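Local atomic coordinates of endoglucanase (Thermotoga maritima, PDB entry 1VHO), a protein that probably acts as a metal-dependent aminopeptidase of the M42 family, binding two divalent metal cations per subunit, although it is named an endoglucanase. Residues Met116-Leu121 against Asp139-Glu144; Ala98-Ile103 against Val154-Ala159; Cys177-Lys182 against Glu322-Leu327. All coordinates share one frame; numbering follows the deposited sequence.

Interaction 1: residues Met116-Leu121 against Asp139-Glu144; sequences MLAPHL and DLSLCE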
HETATM    1  N   MSE A 116     -21.059 -11.055  14.217  1.00 17.68           N
HETATM    2  CA  MSE A 116     -21.983 -10.604  15.194  1.00 18.06           C
HETATM    3  C   MSE A 116     -23.401 -11.105  14.911  1.00 17.04           C
HETATM    4  O   MSE A 116     -23.916 -10.854  13.846  1.00 17.75           O
HETATM    5  CB  MSE A 116     -22.049  -9.043  15.249  1.00 17.20           C
HETATM    6  CG  MSE A 116     -22.948  -8.602  16.446  1.00 21.93           C
HETATM    7 SE   MSE A 116     -22.810  -6.627  16.485  1.00 43.80          SE
HETATM    8  CE  MSE A 116     -24.037  -6.183  15.184  1.00 28.59           C
ATOM      9  N   LEU A 117     -24.065 -11.681  15.905  1.00 18.50           N
ATOM     10  CA  LEU A 117     -25.445 -12.114  15.705  1.00 18.53           C
ATOM     11  C   LEU A 117     -26.397 -11.031  16.227  1.00 19.27           C
ATOM     12  O   LEU A 117     -26.091 -10.389  17.237  1.00 18.35           O
ATOM     13  CB  LEU A 117     -25.752 -13.367  16.596  1.00 17.60           C
ATOM     14  CG  LEU A 117     -24.918 -14.614  16.218  1.00 20.73           C
ATOM     15  CD1 LEU A 117     -25.124 -15.743  17.223  1.00 23.36           C
ATOM     16  CD2 LEU A 117     -25.259 -15.030  14.805  1.00 22.28           C
ATOM     17  N   ALA A 118     -27.537 -10.893  15.579  1.00 17.15           N
ATOM     18  CA  ALA A 118     -28.575  -9.982  16.078  1.00 16.43           C
ATOM     19  C   ALA A 118     -29.093 -10.588  17.401  1.00 16.79           C
ATOM     20  O   ALA A 118     -29.011 -11.818  17.576  1.00 15.87           O
ATOM     21  CB  ALA A 118     -29.770 -10.007  15.114  1.00 17.61           C
ATOM     22  N   PRO A 119     -29.495  -9.784  18.357  1.00 16.19           N
ATOM     23  CA  PRO A 119     -29.999 -10.302  19.625  1.00 15.54           C
ATOM     24  C   PRO A 119     -31.000 -11.433  19.401  1.00 16.67           C
ATOM     25  O   PRO A 119     -31.968 -11.264  18.679  1.00 15.13           O
ATOM     26  CB  PRO A 119     -30.649  -9.103  20.270  1.00 16.30           C
ATOM     27  CG  PRO A 119     -29.865  -7.909  19.699  1.00 18.30           C
ATOM     28  CD  PRO A 119     -29.620  -8.298  18.261  1.00 16.00           C
ATOM     29  N   HIS A 120     -30.732 -12.596  19.995  1.00 16.84           N
ATOM     30  CA  HIS A 120     -31.640 -13.732  19.864  1.00 17.14           C
ATOM     31  C   HIS A 120     -31.319 -14.754  20.971  1.00 16.08           C
ATOM     32  O   HIS A 120     -30.130 -14.998  21.249  1.00 17.69           O
ATOM     33  CB  HIS A 120     -31.369 -14.412  18.473  1.00 18.16           C
ATOM     34  CG  HIS A 120     -32.375 -15.514  18.267  1.00 16.79           C
ATOM     35  ND1 HIS A 120     -33.681 -15.309  17.885  1.00 19.11           N
ATOM     36  CD2 HIS A 120     -32.255 -16.863  18.532  1.00 20.66           C
ATOM     37  CE1 HIS A 120     -34.325 -16.474  17.862  1.00 21.67           C
ATOM     38  NE2 HIS A 120     -33.488 -17.411  18.229  1.00 20.76           N
ATOM     39  N   LEU A 121     -32.325 -15.248  21.672  1.00 16.74           N
ATOM     40  CA  LEU A 121     -32.119 -16.265  22.707  1.00 19.02           C
ATOM     41  C   LEU A 121     -32.047 -17.624  21.963  1.00 21.08           C
ATOM     42  O   LEU A 121     -33.052 -18.097  21.419  1.00 20.34           O
ATOM     43  CB  LEU A 121     -33.203 -16.313  23.754  1.00 15.93           C
ATOM     44  CG  LEU A 121     -33.074 -17.410  24.836  1.00 19.42           C
ATOM     45  CD1 LEU A 121     -31.800 -17.285  25.649  1.00 22.20           C
ATOM     46  CD2 LEU A 121     -34.299 -17.336  25.780  1.00 23.18           C
ATOM     47  N   ASP A 139     -24.759 -11.074   9.860  1.00 17.46           N
ATOM     48  CA  ASP A 139     -26.171 -11.383  10.112  1.00 17.50           C
ATOM     49  C   ASP A 139     -27.009 -10.364   9.340  1.00 19.75           C
ATOM     50  O   ASP A 139     -27.043  -9.179   9.701  1.00 18.21           O
ATOM     51  CB  ASP A 139     -26.437 -11.337  11.622  1.00 18.62           C
ATOM     52  CG  ASP A 139     -27.833 -11.802  12.037  1.00 19.03           C
ATOM     53  OD1 ASP A 139     -28.783 -11.619  11.254  1.00 17.89           O
ATOM     54  OD2 ASP A 139     -27.937 -12.287  13.182  1.00 18.58           O
ATOM     55  N   LEU A 140     -27.630 -10.793   8.264  1.00 19.25           N
ATOM     56  CA  LEU A 140     -28.452  -9.983   7.369  1.00 23.04           C
ATOM     57  C   LEU A 140     -29.651  -9.325   7.986  1.00 26.10           C
ATOM     58  O   LEU A 140     -30.117  -8.278   7.497  1.00 24.79           O
ATOM     59  CB  LEU A 140     -28.910 -10.822   6.177  1.00 28.70           C
ATOM     60  CG  LEU A 140     -28.078 -10.823   4.899  1.00 35.45           C
ATOM     61  CD1 LEU A 140     -26.628 -10.427   5.118  1.00 36.10           C
ATOM     62  CD2 LEU A 140     -28.173 -12.194   4.237  1.00 35.64           C
ATOM     63  N   SER A 141     -30.148  -9.827   9.130  1.00 25.27           N
ATOM     64  CA  SER A 141     -31.296  -9.207   9.769  1.00 26.71           C
ATOM     65  C   SER A 141     -30.899  -7.854  10.343  1.00 28.99           C
ATOM     66  O   SER A 141     -31.784  -7.097  10.756  1.00 31.76           O
ATOM     67  CB  SER A 141     -31.878 -10.133  10.850  1.00 22.10           C
ATOM     68  OG  SER A 141     -30.977 -10.204  11.916  1.00 24.44           O
ATOM     69  N   LEU A 142     -29.608  -7.558  10.458  1.00 28.43           N
ATOM     70  CA  LEU A 142     -29.089  -6.306  10.941  1.00 28.49           C
ATOM     71  C   LEU A 142     -28.901  -5.277   9.823  1.00 31.43           C
ATOM     72  O   LEU A 142     -28.592  -4.124  10.141  1.00 32.22           O
ATOM     73  CB  LEU A 142     -27.743  -6.479  11.661  1.00 25.27           C
ATOM     74  CG  LEU A 142     -27.821  -7.275  12.977  1.00 25.02           C
ATOM     75  CD1 LEU A 142     -26.465  -7.587  13.548  1.00 22.96           C
ATOM     76  CD2 LEU A 142     -28.682  -6.567  14.015  1.00 28.77           C
ATOM     77  N   CYS A 143     -29.044  -5.629   8.559  1.00 33.49           N
ATOM     78  CA  CYS A 143     -28.843  -4.631   7.516  1.00 38.15           C
ATOM     79  C   CYS A 143     -30.117  -3.851   7.198  1.00 39.46           C
ATOM     80  O   CYS A 143     -31.220  -4.336   7.346  1.00 37.87           O
ATOM     81  CB  CYS A 143     -28.324  -5.185   6.192  1.00 42.19           C
ATOM     82  SG  CYS A 143     -27.196  -6.530   6.249  1.00 38.31           S
ATOM     83  N   GLU A 144     -29.856  -2.690   6.585  1.00 41.44           N
ATOM     84  CA  GLU A 144     -30.967  -1.810   6.214  1.00 45.21           C
ATOM     85  C   GLU A 144     -31.802  -2.453   5.124  1.00 45.80           C
ATOM     86  O   GLU A 144     -33.030  -2.533   5.232  1.00 47.86           O
ATOM     87  CB  GLU A 144     -30.413  -0.452   5.784  1.00 47.96           C
ATOM     88  CG  GLU A 144     -29.647   0.230   6.927  1.00 53.52           C
ATOM     89  CD  GLU A 144     -30.553   0.443   8.129  1.00 57.05           C
ATOM     90  OE1 GLU A 144     -30.174  -0.002   9.238  1.00 60.49           O
ATOM     91  OE2 GLU A 144     -31.643   1.022   7.952  1.00 57.48           O
TER
HETATM   92  O   HOH W   1     -23.207  -9.389  11.650  1.00 18.16           O
HETATM   93  O   HOH W   2     -29.281 -13.498  15.374  1.00 20.79           O

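Interaction 2: residues Ala98-Ile103 against Val154-Ala159; sequences ASKVRI and VIDQTA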
ATOM      1  N   ALA A  98     -10.352  -8.620  10.864  1.00 46.38           N
ATOM      2  CA  ALA A  98     -11.434  -7.720  10.503  1.00 42.36           C
ATOM      3  C   ALA A  98     -12.622  -7.847  11.445  1.00 38.47           C
ATOM      4  O   ALA A  98     -12.967  -8.967  11.848  1.00 39.38           O
ATOM      5  CB  ALA A  98     -11.910  -8.118   9.087  1.00 41.91           C
ATOM      6  N   SER A  99     -13.194  -6.722  11.854  1.00 32.75           N
ATOM      7  CA  SER A  99     -14.400  -6.843  12.708  1.00 26.96           C
ATOM      8  C   SER A  99     -15.467  -6.013  12.004  1.00 23.32           C
ATOM      9  O   SER A  99     -16.320  -6.595  11.317  1.00 22.31           O
ATOM     10  CB  SER A  99     -14.162  -6.524  14.152  1.00 26.80           C
ATOM     11  OG  SER A  99     -15.372  -6.341  14.872  1.00 24.19           O
ATOM     12  N   LYS A 100     -15.348  -4.686  12.045  1.00 18.11           N
ATOM     13  CA  LYS A 100     -16.311  -3.835  11.336  1.00 15.80           C
ATOM     14  C   LYS A 100     -15.969  -3.856   9.834  1.00 16.36           C
ATOM     15  O   LYS A 100     -14.807  -3.667   9.400  1.00 15.98           O
ATOM     16  CB  LYS A 100     -16.223  -2.381  11.833  1.00 14.19           C
ATOM     17  CG  LYS A 100     -16.962  -2.145  13.188  1.00 16.73           C
ATOM     18  CD  LYS A 100     -16.745  -0.690  13.691  1.00 18.44           C
ATOM     19  CE  LYS A 100     -17.278   0.303  12.678  1.00 20.25           C
ATOM     20  NZ  LYS A 100     -17.185   1.731  13.151  1.00 29.18           N
ATOM     21  N   VAL A 101     -17.013  -4.019   9.019  1.00 15.81           N
ATOM     22  CA  VAL A 101     -16.916  -4.028   7.600  1.00 16.23           C
ATOM     23  C   VAL A 101     -17.991  -3.141   6.966  1.00 13.38           C
ATOM     24  O   VAL A 101     -18.991  -2.834   7.612  1.00 15.67           O
ATOM     25  CB  VAL A 101     -17.040  -5.408   6.899  1.00 20.18           C
ATOM     26  CG1 VAL A 101     -15.820  -6.261   7.198  1.00 20.70           C
ATOM     27  CG2 VAL A 101     -18.353  -6.113   7.339  1.00 17.98           C
ATOM     28  N   ARG A 102     -17.662  -2.624   5.792  1.00 12.84           N
ATOM     29  CA  ARG A 102     -18.635  -1.827   5.038  1.00 13.06           C
ATOM     30  C   ARG A 102     -18.782  -2.533   3.685  1.00 14.47           C
ATOM     31  O   ARG A 102     -17.788  -2.888   3.070  1.00 14.30           O
ATOM     32  CB  ARG A 102     -18.340  -0.351   4.895  1.00 14.75           C
ATOM     33  CG  ARG A 102     -16.934  -0.019   4.359  1.00 14.02           C
ATOM     34  CD  ARG A 102     -16.675   1.477   4.657  1.00 18.32           C
ATOM     35  NE  ARG A 102     -15.449   1.991   4.037  1.00 16.90           N
ATOM     36  CZ  ARG A 102     -14.651   2.893   4.681  1.00 18.18           C
ATOM     37  NH1 ARG A 102     -14.947   3.319   5.926  1.00 15.42           N
ATOM     38  NH2 ARG A 102     -13.618   3.406   4.048  1.00 14.41           N
ATOM     39  N   ILE A 103     -20.044  -2.741   3.278  1.00 14.43           N
ATOM     40  CA  ILE A 103     -20.279  -3.520   2.061  1.00 14.84           C
ATOM     41  C   ILE A 103     -20.973  -2.724   0.975  1.00 14.92           C
ATOM     42  O   ILE A 103     -21.985  -2.057   1.253  1.00 16.02           O
ATOM     43  CB  ILE A 103     -21.185  -4.743   2.435  1.00 17.65           C
ATOM     44  CG1 ILE A 103     -20.654  -5.475   3.651  1.00 18.07           C
ATOM     45  CG2 ILE A 103     -21.250  -5.681   1.199  1.00 15.55           C
ATOM     46  CD1 ILE A 103     -21.435  -6.737   4.068  1.00 17.81           C
ATOM     47  N   VAL A 154     -15.104  -4.103   2.556  1.00 14.01           N
ATOM     48  CA  VAL A 154     -13.742  -3.776   2.949  1.00 14.53           C
ATOM     49  C   VAL A 154     -13.823  -3.483   4.464  1.00 15.92           C
ATOM     50  O   VAL A 154     -14.924  -3.378   5.009  1.00 14.31           O
ATOM     51  CB  VAL A 154     -13.177  -2.550   2.215  1.00 16.38           C
ATOM     52  CG1 VAL A 154     -13.020  -2.859   0.697  1.00 17.18           C
ATOM     53  CG2 VAL A 154     -14.137  -1.376   2.401  1.00 15.40           C
ATOM     54  N   ILE A 155     -12.689  -3.299   5.103  1.00 15.07           N
ATOM     55  CA  ILE A 155     -12.676  -2.949   6.530  1.00 14.97           C
ATOM     56  C   ILE A 155     -13.244  -1.549   6.703  1.00 14.96           C
ATOM     57  O   ILE A 155     -12.975  -0.610   5.948  1.00 14.11           O
ATOM     58  CB  ILE A 155     -11.194  -2.963   7.007  1.00 15.15           C
ATOM     59  CG1 ILE A 155     -10.715  -4.406   7.073  1.00 18.19           C
ATOM     60  CG2 ILE A 155     -11.052  -2.282   8.370  1.00 15.92           C
ATOM     61  CD1 ILE A 155     -11.451  -5.243   8.056  1.00 25.07           C
ATOM     62  N   ASP A 156     -14.127  -1.386   7.704  1.00 13.26           N
ATOM     63  CA  ASP A 156     -14.748  -0.085   7.938  1.00 16.00           C
ATOM     64  C   ASP A 156     -13.955   0.623   9.058  1.00 16.30           C
ATOM     65  O   ASP A 156     -14.183   0.324  10.208  1.00 14.89           O
ATOM     66  CB  ASP A 156     -16.202  -0.256   8.341  1.00 14.76           C
ATOM     67  CG  ASP A 156     -16.985   1.014   8.548  1.00 19.52           C
ATOM     68  OD1 ASP A 156     -16.542   2.133   8.181  1.00 18.88           O
ATOM     69  OD2 ASP A 156     -18.094   0.955   9.128  1.00 19.11           O
ATOM     70  N   GLN A 157     -12.990   1.422   8.667  1.00 14.62           N
ATOM     71  CA  GLN A 157     -12.133   2.128   9.632  1.00 15.65           C
ATOM     72  C   GLN A 157     -11.880   3.560   9.160  1.00 13.43           C
ATOM     73  O   GLN A 157     -11.483   3.756   7.994  1.00 14.54           O
ATOM     74  CB  GLN A 157     -10.746   1.458   9.684  1.00 15.80           C
ATOM     75  CG  GLN A 157      -9.758   2.088  10.701  1.00 15.18           C
ATOM     76  CD  GLN A 157     -10.175   1.809  12.124  1.00 19.48           C
ATOM     77  OE1 GLN A 157     -10.708   0.754  12.475  1.00 20.78           O
ATOM     78  NE2 GLN A 157      -9.921   2.729  13.088  1.00 17.82           N
ATOM     79  N   THR A 158     -12.036   4.478  10.098  1.00 14.62           N
ATOM     80  CA  THR A 158     -11.774   5.906   9.779  1.00 16.87           C
ATOM     81  C   THR A 158     -10.384   6.214  10.351  1.00 15.64           C
ATOM     82  O   THR A 158     -10.159   5.963  11.537  1.00 16.20           O
ATOM     83  CB  THR A 158     -12.852   6.751  10.439  1.00 16.29           C
ATOM     84  OG1 THR A 158     -14.102   6.466   9.720  1.00 14.97           O
ATOM     85  CG2 THR A 158     -12.599   8.257  10.296  1.00 17.57           C
ATOM     86  N   ALA A 159      -9.470   6.696   9.516  1.00 14.56           N
ATOM     87  CA  ALA A 159      -8.127   6.945  10.006  1.00 14.92           C
ATOM     88  C   ALA A 159      -8.076   8.080  11.045  1.00 15.35           C
ATOM     89  O   ALA A 159      -8.905   9.004  10.976  1.00 15.46           O
ATOM     90  CB  ALA A 159      -7.209   7.302   8.830  1.00 15.27           C
TER
HETATM   91  O   HOH W   3     -18.771   2.734  11.078  1.00 24.26           O
HETATM   92  O   HOH W   4     -14.432   1.794  12.757  1.00 27.56           O
HETATM   93  O   HOH W   5     -19.124  -1.338  10.224  1.00 19.36           O
HETATM   94  O   HOH W   6     -12.932   5.443   6.104  1.00 16.05           O

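Interaction 3: residues Cys177-Lys182 against Glu322-Leu327; sequences CGVLVK and ELARLL. With SO4 (sulfate ion), chain D.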
ATOM      1  N   CYS A 177       2.232   4.549  -1.047  1.00 13.82           N
ATOM      2  CA  CYS A 177       1.618   5.412  -2.042  1.00 14.48           C
ATOM      3  C   CYS A 177       1.891   6.870  -1.583  1.00 13.70           C
ATOM      4  O   CYS A 177       2.276   7.662  -2.443  1.00 13.79           O
ATOM      5  CB  CYS A 177       0.062   5.228  -2.099  1.00 15.25           C
ATOM      6  SG  CYS A 177      -0.309   3.597  -2.879  1.00 14.28           S
ATOM      7  N   GLY A 178       1.725   7.173  -0.334  1.00 13.99           N
ATOM      8  CA  GLY A 178       1.952   8.508   0.249  1.00 15.94           C
ATOM      9  C   GLY A 178       3.436   8.924   0.005  1.00 16.74           C
ATOM     10  O   GLY A 178       3.716  10.050  -0.382  1.00 14.87           O
ATOM     11  N   VAL A 179       4.371   8.003   0.238  1.00 15.72           N
ATOM     12  CA  VAL A 179       5.799   8.331   0.005  1.00 15.38           C
ATOM     13  C   VAL A 179       6.000   8.756  -1.454  1.00 17.11           C
ATOM     14  O   VAL A 179       6.595   9.790  -1.772  1.00 15.31           O
ATOM     15  CB  VAL A 179       6.698   7.078   0.205  1.00 12.46           C
ATOM     16  CG1 VAL A 179       8.151   7.407  -0.299  1.00 12.32           C
ATOM     17  CG2 VAL A 179       6.736   6.608   1.632  1.00 13.80           C
ATOM     18  N   LEU A 180       5.423   7.975  -2.390  1.00 15.36           N
ATOM     19  CA  LEU A 180       5.644   8.295  -3.810  1.00 15.91           C
ATOM     20  C   LEU A 180       4.974   9.588  -4.228  1.00 17.16           C
ATOM     21  O   LEU A 180       5.523  10.313  -5.096  1.00 16.33           O
ATOM     22  CB  LEU A 180       5.282   7.088  -4.680  1.00 17.89           C
ATOM     23  CG  LEU A 180       6.112   5.813  -4.351  1.00 18.11           C
ATOM     24  CD1 LEU A 180       5.867   4.773  -5.439  1.00 18.09           C
ATOM     25  CD2 LEU A 180       7.616   6.171  -4.314  1.00 17.78           C
ATOM     26  N   VAL A 181       3.816   9.883  -3.624  1.00 16.84           N
ATOM     27  CA  VAL A 181       3.162  11.189  -3.954  1.00 17.60           C
ATOM     28  C   VAL A 181       4.075  12.320  -3.467  1.00 17.48           C
ATOM     29  O   VAL A 181       4.313  13.304  -4.225  1.00 17.15           O
ATOM     30  CB  VAL A 181       1.787  11.278  -3.260  1.00 15.77           C
ATOM     31  CG1 VAL A 181       1.249  12.723  -3.321  1.00 16.19           C
ATOM     32  CG2 VAL A 181       0.801  10.341  -3.978  1.00 14.51           C
ATOM     33  N   LYS A 182       4.611  12.174  -2.259  1.00 15.90           N
ATOM     34  CA  LYS A 182       5.507  13.215  -1.690  1.00 16.47           C
ATOM     35  C   LYS A 182       6.800  13.321  -2.498  1.00 16.96           C
ATOM     36  O   LYS A 182       7.355  14.430  -2.648  1.00 16.34           O
ATOM     37  CB  LYS A 182       5.773  12.966  -0.213  1.00 17.20           C
ATOM     38  CG  LYS A 182       4.545  13.149   0.700  1.00 21.30           C
ATOM     39  CD  LYS A 182       3.996  14.574   0.702  1.00 26.03           C
ATOM     40  CE  LYS A 182       4.854  15.524   1.501  1.00 27.51           C
ATOM     41  NZ  LYS A 182       4.268  16.881   1.577  1.00 28.23           N
ATOM     42  N   GLU A 322      10.581  11.611   5.310  1.00 16.63           N
ATOM     43  CA  GLU A 322      12.029  11.442   5.146  1.00 17.31           C
ATOM     44  C   GLU A 322      12.356  10.465   4.041  1.00 16.24           C
ATOM     45  O   GLU A 322      13.308  10.684   3.299  1.00 13.96           O
ATOM     46  CB  GLU A 322      12.731  11.051   6.461  1.00 19.14           C
ATOM     47  CG  GLU A 322      12.743  12.234   7.451  1.00 20.90           C
ATOM     48  CD  GLU A 322      13.699  13.335   6.997  1.00 25.03           C
ATOM     49  OE1 GLU A 322      13.273  14.272   6.297  1.00 25.07           O
ATOM     50  OE2 GLU A 322      14.911  13.270   7.264  1.00 26.14           O
ATOM     51  N   LEU A 323      11.563   9.387   3.865  1.00 15.47           N
ATOM     52  CA  LEU A 323      11.826   8.491   2.735  1.00 14.23           C
ATOM     53  C   LEU A 323      11.644   9.249   1.431  1.00 16.54           C
ATOM     54  O   LEU A 323      12.397   9.094   0.445  1.00 14.42           O
ATOM     55  CB  LEU A 323      10.947   7.225   2.823  1.00 14.30           C
ATOM     56  CG  LEU A 323      11.148   6.227   1.678  1.00 17.58           C
ATOM     57  CD1 LEU A 323      12.650   6.004   1.399  1.00 18.94           C
ATOM     58  CD2 LEU A 323      10.491   4.876   1.926  1.00 16.01           C
ATOM     59  N   ALA A 324      10.515  10.015   1.320  1.00 16.35           N
ATOM     60  CA  ALA A 324      10.322  10.741   0.058  1.00 17.12           C
ATOM     61  C   ALA A 324      11.466  11.767  -0.171  1.00 15.49           C
ATOM     62  O   ALA A 324      11.886  11.952  -1.303  1.00 14.71           O
ATOM     63  CB  ALA A 324       8.994  11.508   0.157  1.00 16.73           C
ATOM     64  N   ARG A 325      11.926  12.405   0.892  1.00 17.34           N
ATOM     65  CA  ARG A 325      13.042  13.364   0.762  1.00 18.97           C
ATOM     66  C   ARG A 325      14.260  12.640   0.228  1.00 17.98           C
ATOM     67  O   ARG A 325      14.936  13.081  -0.710  1.00 16.82           O
ATOM     68  CB  ARG A 325      13.338  14.037   2.139  1.00 19.28           C
ATOM     69  CG  ARG A 325      14.416  15.138   2.038  1.00 21.46           C
ATOM     70  CD  ARG A 325      14.432  16.007   3.288  1.00 24.44           C
ATOM     71  NE  ARG A 325      15.067  15.380   4.457  1.00 22.32           N
ATOM     72  CZ  ARG A 325      16.379  15.423   4.695  1.00 24.53           C
ATOM     73  NH1 ARG A 325      17.236  16.051   3.870  1.00 19.12           N
ATOM     74  NH2 ARG A 325      16.858  14.826   5.775  1.00 19.57           N
ATOM     75  N   LEU A 326      14.589  11.475   0.815  1.00 17.50           N
ATOM     76  CA  LEU A 326      15.720  10.690   0.323  1.00 17.06           C
ATOM     77  C   LEU A 326      15.541  10.281  -1.113  1.00 17.34           C
ATOM     78  O   LEU A 326      16.497  10.363  -1.913  1.00 16.95           O
ATOM     79  CB  LEU A 326      15.800   9.365   1.165  1.00 16.09           C
ATOM     80  CG  LEU A 326      16.892   8.398   0.701  1.00 21.80           C
ATOM     81  CD1 LEU A 326      18.260   9.101   0.691  1.00 20.22           C
ATOM     82  CD2 LEU A 326      16.948   7.174   1.646  1.00 18.40           C
ATOM     83  N   LEU A 327      14.352   9.793  -1.523  1.00 16.16           N
ATOM     84  CA  LEU A 327      14.155   9.340  -2.895  1.00 15.26           C
ATOM     85  C   LEU A 327      14.292  10.525  -3.889  1.00 17.50           C
ATOM     86  O   LEU A 327      14.846  10.340  -4.984  1.00 17.51           O
ATOM     87  CB  LEU A 327      12.791   8.674  -3.179  1.00 16.84           C
ATOM     88  CG  LEU A 327      12.497   7.371  -2.408  1.00 25.91           C
ATOM     89  CD1 LEU A 327      11.151   6.772  -2.859  1.00 27.80           C
ATOM     90  CD2 LEU A 327      13.599   6.361  -2.636  1.00 22.17           C
TER
HETATM   91  S   SO4 D 352      18.212  18.760   2.027  1.00 59.25           S
HETATM   92  O1  SO4 D 352      17.951  19.673   3.209  1.00 60.63           O
HETATM   93  O2  SO4 D 352      19.449  17.989   2.367  1.00 58.66           O
HETATM   94  O3  SO4 D 352      17.024  17.885   1.821  1.00 57.61           O
HETATM   95  O4  SO4 D 352      18.454  19.614   0.819  1.00 59.72           O

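Interaction 1: residues Met116-Leu121 against Asp139-Glu144
A118 and D139 make the direct hydrogen bond of this surface contact. The backbone N of A118 donates to OD2 of D139 at 2.8 Å along a nearly straight N-H line (177°), but it arrives 49° out of the carboxylate plane. The carboxylate reaches the neighbouring loop because CG of D139 lies opposite its own backbone N (chi1 -173°). Its other oxygen, OD1, turns back into its own segment, taking the backbone N of S141 at 3.1 Å and the hydroxyl OG of S141 at 2.7 Å, with a further bond from NE2 of Q81. These three donors probably fix the rotation of the carboxylate and hold OD2 where A118 can use it.

Two waters extend the polar join. One donates to O of M116 and accepts from N of D139; the other donates to O of A118 and to OD2 of D139, 2.8 Å from each oxygen.

In the apolar part, CB of A118 packs on CD2 of L142 at 3.8 Å and also touches the hydroxyl OG of S141 at 3.4 Å. Selenomethionine M116 crosses L142 at about a right angle, its CE modelled doubtfully close to CD1. L117 takes a lesser part here, and its side chain packs on F82 of strand 82-87.

D139 ends the outer strand 137-139 of the six-stranded antiparallel sheet. Its OD1 bond to the backbone two residues on closes an Asx turn leading into the 3-10 segment 140-142, so one aspartate both shapes the strand exit and ties it to the loop after strand 108-113.

Interaction 2: residues Ala98-Ile103 against Val154-Ala159
R102 and V154 form an antiparallel hydrogen-bonded pair, N of R102 to O of V154 at 2.9 Å and N of V154 to O of R102 at 3.0 Å, next to the non-hydrogen-bonded pair V101-I155. Strands 100-105 and 152-155 are thus neighbours in the six-stranded antiparallel sheet of the smaller domain. A third backbone bond, N of D156 to O of K100 at 2.9 Å, carries the pairing past the end of strand 152-155.

R102 and V154 point to the same face of the sheet. CG of R102, set between its own backbone N and carbonyl carbon (chi1 52°), rests against CG2 of V154 at 3.7 Å; from there the chain runs extended from CG to NE, crossing D156 at about a right angle. O of I155 lies over the centre of the guanidinium, 4.0 Å above its plane. NH1 forms a salt bridge with OD1 of D156 at 3.0 Å, on the anti side of that oxygen, the two flat groups turned 61° apart. NH2 pairs with D18 outside the segments. A methionine in place of R102 would probably cost D156 its salt bridge and D18 its partner on this side chain.

K100, two residues before R102 on the strand, also reaches D156, its CE near OD2, but NZ stays beyond salt-bridge range. Water makes up the difference: one molecule links NZ to OD2, and another links NZ to O of D156. V101 adds a CA-H...O contact to O of V154. Beyond the strand, a further water accepts from NH1 of R102 and donates to O of Q157, 2.9 Å from each.

Interaction 3: residues Cys177-Lys182 against Glu322-Leu327
V179 holds CG1 trans to its backbone N (chi1 170°), and L323 does the same with CG (chi1 180°); these torsions bring the two branched side chains together across the helix pair. CG1 of V179 lies 3.8 Å from CG of L323 and 4.0 Å from CD1 of L327, so this one methyl sits between successive turns of the facing helix. L180 points its CB away from that helix, yet its CD2 swings back to CD1 of L327 at 3.9 Å.

The short helical segments cross at -46° with axes 8.2 Å apart. The small A324 probably allows this nearness: its CB lies 3.5 Å from O of V179 and 3.6 Å from CB of K182. The rest of K182 bends away at chi2 and chi3, and its NZ pairs with E185 of the same helix. V179, L323 and L327 also rest on M226 of strand 222-229, so both helices pack on the central mixed sheet.

On the far side of helix 317-333, R325 meets E322 side-on in a two-nitrogen salt bridge, NE to OE1 at 2.8 Å and NH2 to OE2, the carboxylate oxygens lying near the guanidinium plane. NH1 donates to O3 of a sulfate, probably from the crystallisation liquor, at 2.8 Å, and the sulfate also binds ND1 of H269.

The contact between these turns is therefore essentially van der Waals packing of aliphatic groups, with CB of K182 and the carbonyl of V179 included; close fit, rather than charge, probably sets the helices' spacing and crossing.

In the fold
The contacts are spread over both lobes of the chain. Interaction 1 is nested within the loop closed by interaction 2; both belong to the region of the six-stranded sheet, their centres about 17 Å apart and their nearest atoms about 6 Å. Interaction 3 lies on the opposite side of the chain's centre, beside the mixed sheet, about 27 Å from interaction 2 and 44 Å from interaction 1 between centres. The predicted metal site lies near interactions 2 and 3: the side chain of I155 is about 9 Å from those of D172 and H309, while the side chains of L180 and L323 are about 9 Å from those of H67 and D227 respectively. Interaction 1 stands away from that site.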